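Local coordinates for protein pectinesterase 1 (Solanum lycopersicum, PDB 1XG2) that removes methyl esters from cell-wall pectin through this pectinesterase domain, releasing methanol, and may prepare fruit cell walls for softening during ripening, at residues Leu71-Gly76 against Lys107-Ala112; Cys98-Ala103 against Arg126-Gln131. All blocks are in the same frame, centred on the assembly; numbering follows the deposited sequence.

Interaction 1: Leu71-Gly76 against Lys107-Ala112; sequences LNVVDG and KDQAVA
The side-chain amide of N72 carries the methylenes of K107 over one of its faces, with K107 CB lying 3.5 Å from N72 CG. Both polar atoms of this amide are held by D75: N72 OD1 accepts from D75 N, which sits above the carbonyl plane, while N72 ND2 donates almost in its own plane to D75 OD2 at 2.8 Å. D75 OD2 is itself met from well above the carboxylate plane, and N72 ND2 has a second acceptor in S70 O. Placing CG between the backbone N and the carbonyl carbon (chi1 63°) folds the N72 amide back to D75. The bend of K107 at chi2 (-65°) sends its straight outer chain past N72 to D75, where NZ forms a salt bridge of 2.9 Å to the syn lone pair of OD1. A second amide, that of Q109, has V73 over one face at its oxygen end, CG2 standing 3.6 Å from OE1. V74 crosses the lysine at about a right angle, CG1 against CD at 3.8 Å, and its other methyl, CG2, rests 3.5 Å from D108 OD2. The backbones join through V73 N to Q109 O at 2.9 Å and, weakly, V74 N to K107 O. An Asx motif at N72 and a type I turn from V73 to G76 shape the first loop, and the bonds to 107-112 fasten it to a second loop of the parallel beta-helix, beside T79 and Q109, probable substrate-binding residues, and D132, the predicted proton donor.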
ATOM      1  N   LEU A  71      -4.388   4.477  18.132  1.00 13.74           N
ATOM      2  CA  LEU A  71      -3.111   5.171  17.909  1.00 14.39           C
ATOM      3  C   LEU A  71      -3.243   6.154  16.753  1.00 14.67           C
ATOM      4  O   LEU A  71      -4.006   5.935  15.817  1.00 14.14           O
ATOM      5  CB  LEU A  71      -1.958   4.195  17.660  1.00 14.21           C
ATOM      6  CG  LEU A  71      -1.782   3.091  18.691  1.00 15.20           C
ATOM      7  CD1 LEU A  71      -0.703   2.130  18.217  1.00 16.35           C
ATOM      8  CD2 LEU A  71      -1.463   3.650  20.088  1.00 17.55           C
ATOM      9  N   ASN A  72      -2.489   7.247  16.830  1.00 14.72           N
ATOM     10  CA  ASN A  72      -2.693   8.373  15.941  1.00 15.07           C
ATOM     11  C   ASN A  72      -1.515   9.328  15.968  1.00 15.40           C
ATOM     12  O   ASN A  72      -0.706   9.321  16.901  1.00 15.30           O
ATOM     13  CB  ASN A  72      -3.983   9.114  16.299  1.00 14.97           C
ATOM     14  CG  ASN A  72      -3.946   9.727  17.698  1.00 15.75           C
ATOM     15  OD1 ASN A  72      -3.448  10.835  17.876  1.00 16.60           O
ATOM     16  ND2 ASN A  72      -4.474   9.008  18.684  1.00 12.79           N
ATOM     17  N   VAL A  73      -1.444  10.165  14.949  1.00 16.33           N
ATOM     18  CA  VAL A  73      -0.310  11.059  14.752  1.00 17.20           C
ATOM     19  C   VAL A  73      -0.303  12.185  15.783  1.00 17.80           C
ATOM     20  O   VAL A  73       0.762  12.591  16.251  1.00 17.94           O
ATOM     21  CB  VAL A  73      -0.290  11.607  13.284  1.00 17.29           C
ATOM     22  CG1 VAL A  73       0.545  12.877  13.137  1.00 18.37           C
ATOM     23  CG2 VAL A  73       0.246  10.524  12.342  1.00 17.46           C
ATOM     24  N   VAL A  74      -1.475  12.680  16.144  1.00 18.27           N
ATOM     25  CA  VAL A  74      -1.554  13.762  17.123  1.00 19.21           C
ATOM     26  C   VAL A  74      -0.928  13.365  18.473  1.00 20.00           C
ATOM     27  O   VAL A  74      -0.221  14.174  19.095  1.00 20.10           O
ATOM     28  CB  VAL A  74      -2.998  14.272  17.270  1.00 19.49           C
ATOM     29  CG1 VAL A  74      -3.233  14.972  18.633  1.00 20.17           C
ATOM     30  CG2 VAL A  74      -3.324  15.206  16.109  1.00 19.33           C
ATOM     31  N   ASP A  75      -1.112  12.105  18.876  1.00 19.71           N
ATOM     32  CA  ASP A  75      -0.624  11.602  20.164  1.00 19.95           C
ATOM     33  C   ASP A  75       0.800  11.074  20.090  1.00 19.57           C
ATOM     34  O   ASP A  75       1.337  10.581  21.085  1.00 20.21           O
ATOM     35  CB  ASP A  75      -1.547  10.486  20.684  1.00 20.07           C
ATOM     36  CG  ASP A  75      -2.926  10.991  21.066  1.00 21.12           C
ATOM     37  OD1 ASP A  75      -3.093  12.226  21.245  1.00 22.41           O
ATOM     38  OD2 ASP A  75      -3.909  10.216  21.196  1.00 21.07           O
ATOM     39  N   GLY A  76       1.409  11.152  18.912  1.00 19.19           N
ATOM     40  CA  GLY A  76       2.821  10.871  18.761  1.00 18.98           C
ATOM     41  C   GLY A  76       3.201   9.612  18.006  1.00 18.91           C
ATOM     42  O   GLY A  76       4.395   9.307  17.908  1.00 18.69           O
ATOM     43  N   LYS A 107      -7.724  13.671  15.657  1.00 16.73           N
ATOM     44  CA  LYS A 107      -6.391  13.078  15.869  1.00 16.35           C
ATOM     45  C   LYS A 107      -5.560  12.918  14.591  1.00 15.96           C
ATOM     46  O   LYS A 107      -4.474  12.323  14.616  1.00 16.00           O
ATOM     47  CB  LYS A 107      -6.538  11.736  16.580  1.00 16.23           C
ATOM     48  CG  LYS A 107      -7.138  11.843  18.001  1.00 17.82           C
ATOM     49  CD  LYS A 107      -6.232  12.617  18.967  1.00 18.53           C
ATOM     50  CE  LYS A 107      -6.638  12.389  20.425  1.00 19.77           C
ATOM     51  NZ  LYS A 107      -5.795  13.159  21.336  1.00 19.44           N
ATOM     52  N   ASP A 108      -6.079  13.436  13.478  1.00 15.73           N
ATOM     53  CA  ASP A 108      -5.420  13.376  12.170  1.00 15.90           C
ATOM     54  C   ASP A 108      -5.159  11.912  11.760  1.00 14.92           C
ATOM     55  O   ASP A 108      -6.012  11.048  11.999  1.00 15.00           O
ATOM     56  CB  ASP A 108      -4.149  14.243  12.153  1.00 16.14           C
ATOM     57  CG  ASP A 108      -4.448  15.715  12.405  1.00 18.76           C
ATOM     58  OD1 ASP A 108      -5.598  16.139  12.195  1.00 21.92           O
ATOM     59  OD2 ASP A 108      -3.588  16.507  12.820  1.00 19.56           O
ATOM     60  N   GLN A 109      -4.012  11.621  11.148  1.00 14.13           N
ATOM     61  CA  GLN A 109      -3.758  10.266  10.627  1.00 13.25           C
ATOM     62  C   GLN A 109      -3.856   9.201  11.714  1.00 12.80           C
ATOM     63  O   GLN A 109      -3.123   9.228  12.720  1.00 11.95           O
ATOM     64  CB  GLN A 109      -2.390  10.166   9.949  1.00 13.25           C
ATOM     65  CG  GLN A 109      -2.205  11.119   8.779  1.00 14.21           C
ATOM     66  CD  GLN A 109      -1.371  12.351   9.118  1.00 16.33           C
ATOM     67  OE1 GLN A 109      -1.477  12.897  10.225  1.00 22.45           O
ATOM     68  NE2 GLN A 109      -0.550  12.781   8.192  1.00 11.74           N
ATOM     69  N   ALA A 110      -4.758   8.244  11.500  1.00 11.58           N
ATOM     70  CA  ALA A 110      -4.972   7.169  12.447  1.00 11.32           C
ATOM     71  C   ALA A 110      -5.511   5.940  11.680  1.00 10.93           C
ATOM     72  O   ALA A 110      -6.695   5.854  11.392  1.00 10.80           O
ATOM     73  CB  ALA A 110      -5.946   7.622  13.520  1.00 11.44           C
ATOM     74  N   VAL A 111      -4.603   5.026  11.359  1.00 10.73           N
ATOM     75  CA  VAL A 111      -4.844   3.913  10.445  1.00 10.30           C
ATOM     76  C   VAL A 111      -5.574   2.780  11.152  1.00  9.88           C
ATOM     77  O   VAL A 111      -5.221   2.411  12.282  1.00 10.28           O
ATOM     78  CB  VAL A 111      -3.499   3.386   9.871  1.00 10.29           C
ATOM     79  CG1 VAL A 111      -3.720   2.109   8.984  1.00  9.59           C
ATOM     80  CG2 VAL A 111      -2.782   4.469   9.098  1.00 10.21           C
ATOM     81  N   ALA A 112      -6.601   2.235  10.497  1.00  9.66           N
ATOM     82  CA  ALA A 112      -7.218   0.998  10.954  1.00  8.95           C
ATOM     83  C   ALA A 112      -6.376  -0.200  10.516  1.00  9.01           C
ATOM     84  O   ALA A 112      -5.790  -0.902  11.349  1.00  9.91           O
ATOM     85  CB  ALA A 112      -8.644   0.884  10.452  1.00  9.28           C
TER

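Interaction 2: Cys98-Ala103 against Arg126-Gln131; sequences CIQNTA and RIDAYQ
Backbone hydrogen bonding between C98-N101 and R126-D128 follows the parallel pattern: I99, opposite I127, donates through N to R126 O and accepts at O from D128 N, and N101 N then donates to D128 O, all three at 3.0 Å. The strand directions differ by only 1°. CA-H...O contacts from C98, I127 and Q100 share the same three carbonyl oxygens. Among apolar contacts, I99 and I127 stand side by side pointing the same way, I99 CG1 4.1 Å from I127 CD1. Such stacking of like residues on successive coils belongs to the right-handed parallel beta-helix of pectinesterases, and here the segments are neighbouring strands of one of its sheets, with strand 65-69 flanking 98-101 and strand 147-150 flanking 126-128. The isoleucines line one face of the sheet, both buried; C98, Q100, R126 and D128 occupy the other. Sulfur contact is made on that second face: C98 SG sits over one face of the R126 guanidinium, offset toward its rim and 3.4 Å from NH2. The bend at chi3 (48°) turns the arginine's end across to the neighbouring strand, over the sulfur, and NH2 also donates to M62 O. The disulfide known for this protein between C98 and C125 is not formed here. Polar side chains run alongside as well, the Q100 amide standing perpendicular to the D128 carboxylate; Q100 OE1 is hydrogen-bonded to T68 OG1, and D128 OD2 forms a salt bridge with R171. One water bridges the segments, donating to N101 O at 2.9 Å and D128 OD2 at 2.7 Å. Within 98-103, N101 OD1 closes an Asx turn, accepting from A103 N in the carbonyl plane at 3.0 Å.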
ATOM      1  N   CYS A  98     -13.968  -6.903  11.419  1.00 10.77           N
ATOM      2  CA  CYS A  98     -13.844  -5.443  11.367  1.00 10.53           C
ATOM      3  C   CYS A  98     -12.496  -5.050  11.963  1.00 10.31           C
ATOM      4  O   CYS A  98     -12.113  -5.574  12.989  1.00 10.90           O
ATOM      5  CB  CYS A  98     -14.969  -4.778  12.180  1.00 10.89           C
ATOM      6  SG  CYS A  98     -14.744  -2.984  12.358  1.00 13.51           S
ATOM      7  N   ILE A  99     -11.767  -4.168  11.286  1.00  9.58           N
ATOM      8  CA  ILE A  99     -10.592  -3.521  11.844  1.00  9.50           C
ATOM      9  C   ILE A  99     -10.940  -2.054  11.945  1.00  9.63           C
ATOM     10  O   ILE A  99     -11.350  -1.450  10.974  1.00  9.35           O
ATOM     11  CB  ILE A  99      -9.343  -3.698  10.955  1.00  8.71           C
ATOM     12  CG1 ILE A  99      -9.115  -5.180  10.573  1.00  9.01           C
ATOM     13  CG2 ILE A  99      -8.102  -3.149  11.670  1.00  8.70           C
ATOM     14  CD1 ILE A  99      -9.023  -6.134  11.729  1.00  9.33           C
ATOM     15  N   GLN A 100     -10.772  -1.481  13.126  1.00 10.87           N
ATOM     16  CA  GLN A 100     -11.127  -0.094  13.324  1.00 11.44           C
ATOM     17  C   GLN A 100     -10.104   0.677  14.132  1.00 11.17           C
ATOM     18  O   GLN A 100      -9.377   0.119  14.969  1.00 10.59           O
ATOM     19  CB  GLN A 100     -12.508   0.033  13.959  1.00 11.97           C
ATOM     20  CG  GLN A 100     -12.651  -0.573  15.309  1.00 14.08           C
ATOM     21  CD  GLN A 100     -13.922  -0.069  16.053  1.00 18.31           C
ATOM     22  OE1 GLN A 100     -13.956  -0.061  17.276  1.00 18.44           O
ATOM     23  NE2 GLN A 100     -14.950   0.310  15.306  1.00 18.46           N
ATOM     24  N   ASN A 101     -10.057   1.970  13.838  1.00 11.31           N
ATOM     25  CA  ASN A 101      -9.308   2.930  14.633  1.00 11.17           C
ATOM     26  C   ASN A 101     -10.284   4.023  15.079  1.00 11.49           C
ATOM     27  O   ASN A 101     -10.890   4.707  14.255  1.00 10.21           O
ATOM     28  CB  ASN A 101      -8.119   3.484  13.850  1.00 11.15           C
ATOM     29  CG  ASN A 101      -7.190   4.316  14.718  1.00 11.09           C
ATOM     30  OD1 ASN A 101      -7.657   5.128  15.531  1.00 11.59           O
ATOM     31  ND2 ASN A 101      -5.894   4.105  14.585  1.00  9.58           N
ATOM     32  N   THR A 102     -10.448   4.159  16.395  1.00 12.60           N
ATOM     33  CA  THR A 102     -11.457   5.055  16.981  1.00 13.49           C
ATOM     34  C   THR A 102     -10.914   6.423  17.391  1.00 14.51           C
ATOM     35  O   THR A 102     -11.592   7.176  18.098  1.00 15.20           O
ATOM     36  CB  THR A 102     -12.074   4.410  18.224  1.00 13.43           C
ATOM     37  OG1 THR A 102     -11.043   4.102  19.171  1.00 12.33           O
ATOM     38  CG2 THR A 102     -12.702   3.053  17.887  1.00 14.12           C
ATOM     39  N   ALA A 103      -9.703   6.751  16.968  1.00 14.64           N
ATOM     40  CA  ALA A 103      -9.095   8.035  17.336  1.00 15.29           C
ATOM     41  C   ALA A 103      -9.961   9.240  16.991  1.00 15.88           C
ATOM     42  O   ALA A 103     -10.069  10.178  17.781  1.00 15.83           O
ATOM     43  CB  ALA A 103      -7.725   8.175  16.710  1.00 15.71           C
ATOM     44  N   ARG A 126     -14.815  -5.092   7.233  1.00 10.51           N
ATOM     45  CA  ARG A 126     -15.241  -3.719   7.432  1.00 10.77           C
ATOM     46  C   ARG A 126     -14.029  -2.971   8.011  1.00 10.30           C
ATOM     47  O   ARG A 126     -13.566  -3.315   9.073  1.00 10.56           O
ATOM     48  CB  ARG A 126     -16.419  -3.682   8.417  1.00 10.75           C
ATOM     49  CG  ARG A 126     -17.092  -2.319   8.554  1.00 14.05           C
ATOM     50  CD  ARG A 126     -18.465  -2.352   9.264  1.00 15.15           C
ATOM     51  NE  ARG A 126     -18.397  -3.136  10.495  1.00 16.88           N
ATOM     52  CZ  ARG A 126     -18.115  -2.657  11.693  1.00 15.30           C
ATOM     53  NH1 ARG A 126     -17.882  -1.358  11.875  1.00 17.56           N
ATOM     54  NH2 ARG A 126     -18.068  -3.479  12.722  1.00 16.20           N
ATOM     55  N   ILE A 127     -13.508  -1.981   7.297  1.00 10.26           N
ATOM     56  CA  ILE A 127     -12.347  -1.218   7.749  1.00 10.23           C
ATOM     57  C   ILE A 127     -12.838   0.181   8.036  1.00 10.28           C
ATOM     58  O   ILE A 127     -13.318   0.850   7.155  1.00 10.97           O
ATOM     59  CB  ILE A 127     -11.236  -1.230   6.681  1.00 10.53           C
ATOM     60  CG1 ILE A 127     -11.028  -2.652   6.100  1.00 11.15           C
ATOM     61  CG2 ILE A 127      -9.953  -0.687   7.252  1.00  9.30           C
ATOM     62  CD1 ILE A 127     -10.626  -3.721   7.091  1.00 13.08           C
ATOM     63  N   ASP A 128     -12.702   0.626   9.283  1.00 10.91           N
ATOM     64  CA  ASP A 128     -13.433   1.785   9.791  1.00 11.49           C
ATOM     65  C   ASP A 128     -12.489   2.730  10.538  1.00 10.49           C
ATOM     66  O   ASP A 128     -11.891   2.346  11.525  1.00 10.01           O
ATOM     67  CB  ASP A 128     -14.560   1.285  10.715  1.00 12.46           C
ATOM     68  CG  ASP A 128     -15.228   2.400  11.522  1.00 16.87           C
ATOM     69  OD1 ASP A 128     -16.239   2.113  12.199  1.00 22.96           O
ATOM     70  OD2 ASP A 128     -14.821   3.572  11.570  1.00 17.97           O
ATOM     71  N   ALA A 129     -12.334   3.937  10.012  1.00 10.08           N
ATOM     72  CA  ALA A 129     -11.665   5.040  10.697  1.00 10.43           C
ATOM     73  C   ALA A 129     -12.076   6.366  10.028  1.00 10.39           C
ATOM     74  O   ALA A 129     -13.132   6.451   9.405  1.00 10.97           O
ATOM     75  CB  ALA A 129     -10.159   4.846  10.680  1.00  9.94           C
ATOM     76  N   TYR A 130     -11.240   7.382  10.147  1.00 10.76           N
ATOM     77  CA  TYR A 130     -11.492   8.689   9.550  1.00 11.65           C
ATOM     78  C   TYR A 130     -10.376   9.027   8.569  1.00 11.53           C
ATOM     79  O   TYR A 130     -10.455   8.619   7.412  1.00 11.69           O
ATOM     80  CB  TYR A 130     -11.667   9.760  10.640  1.00 12.30           C
ATOM     81  CG  TYR A 130     -12.992   9.649  11.339  1.00 13.21           C
ATOM     82  CD1 TYR A 130     -13.195   8.680  12.312  1.00 16.06           C
ATOM     83  CD2 TYR A 130     -14.062  10.461  10.984  1.00 13.93           C
ATOM     84  CE1 TYR A 130     -14.403   8.557  12.947  1.00 18.47           C
ATOM     85  CE2 TYR A 130     -15.283  10.327  11.608  1.00 16.88           C
ATOM     86  CZ  TYR A 130     -15.443   9.375  12.584  1.00 18.21           C
ATOM     87  OH  TYR A 130     -16.646   9.237  13.218  1.00 24.02           O
ATOM     88  N   GLN A 131      -9.344   9.750   9.008  1.00 11.16           N
ATOM     89  CA  GLN A 131      -8.240  10.090   8.120  1.00 11.49           C
ATOM     90  C   GLN A 131      -7.282   8.900   8.031  1.00 10.59           C
ATOM     91  O   GLN A 131      -6.874   8.370   9.054  1.00 10.72           O
ATOM     92  CB  GLN A 131      -7.506  11.361   8.601  1.00 11.70           C
ATOM     93  CG  GLN A 131      -6.229  11.695   7.806  1.00 12.46           C
ATOM     94  CD  GLN A 131      -5.745  13.122   8.010  1.00 14.75           C
ATOM     95  OE1 GLN A 131      -6.226  13.831   8.907  1.00 16.11           O
ATOM     96  NE2 GLN A 131      -4.789  13.547   7.188  1.00 14.69           N
TER
HETATM   97  O   HOH W   1     -13.704   4.266  13.972  1.00 21.06           O

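Interaction 2 is sheet within the body of the beta-helix, and interaction 1 joins loops that emerge from it; their centres are 11 Å apart and their segments alternate along the chain. N101 connects them: its ND2 lies 2.9 Å from L71 O and 2.9 Å from V111 O, probable hydrogen bonds that tie the end of strand 98-101 to both loops. Packing adds A112 O against I99 CG2 at 3.2 Å and D108 CA against Q131 OE1 at 3.4 Å. Thus Q131, the likely transition-state stabiliser, reaches the loop carrying Q109, whose side chain is about 3 Å from that of D132, the predicted proton donor.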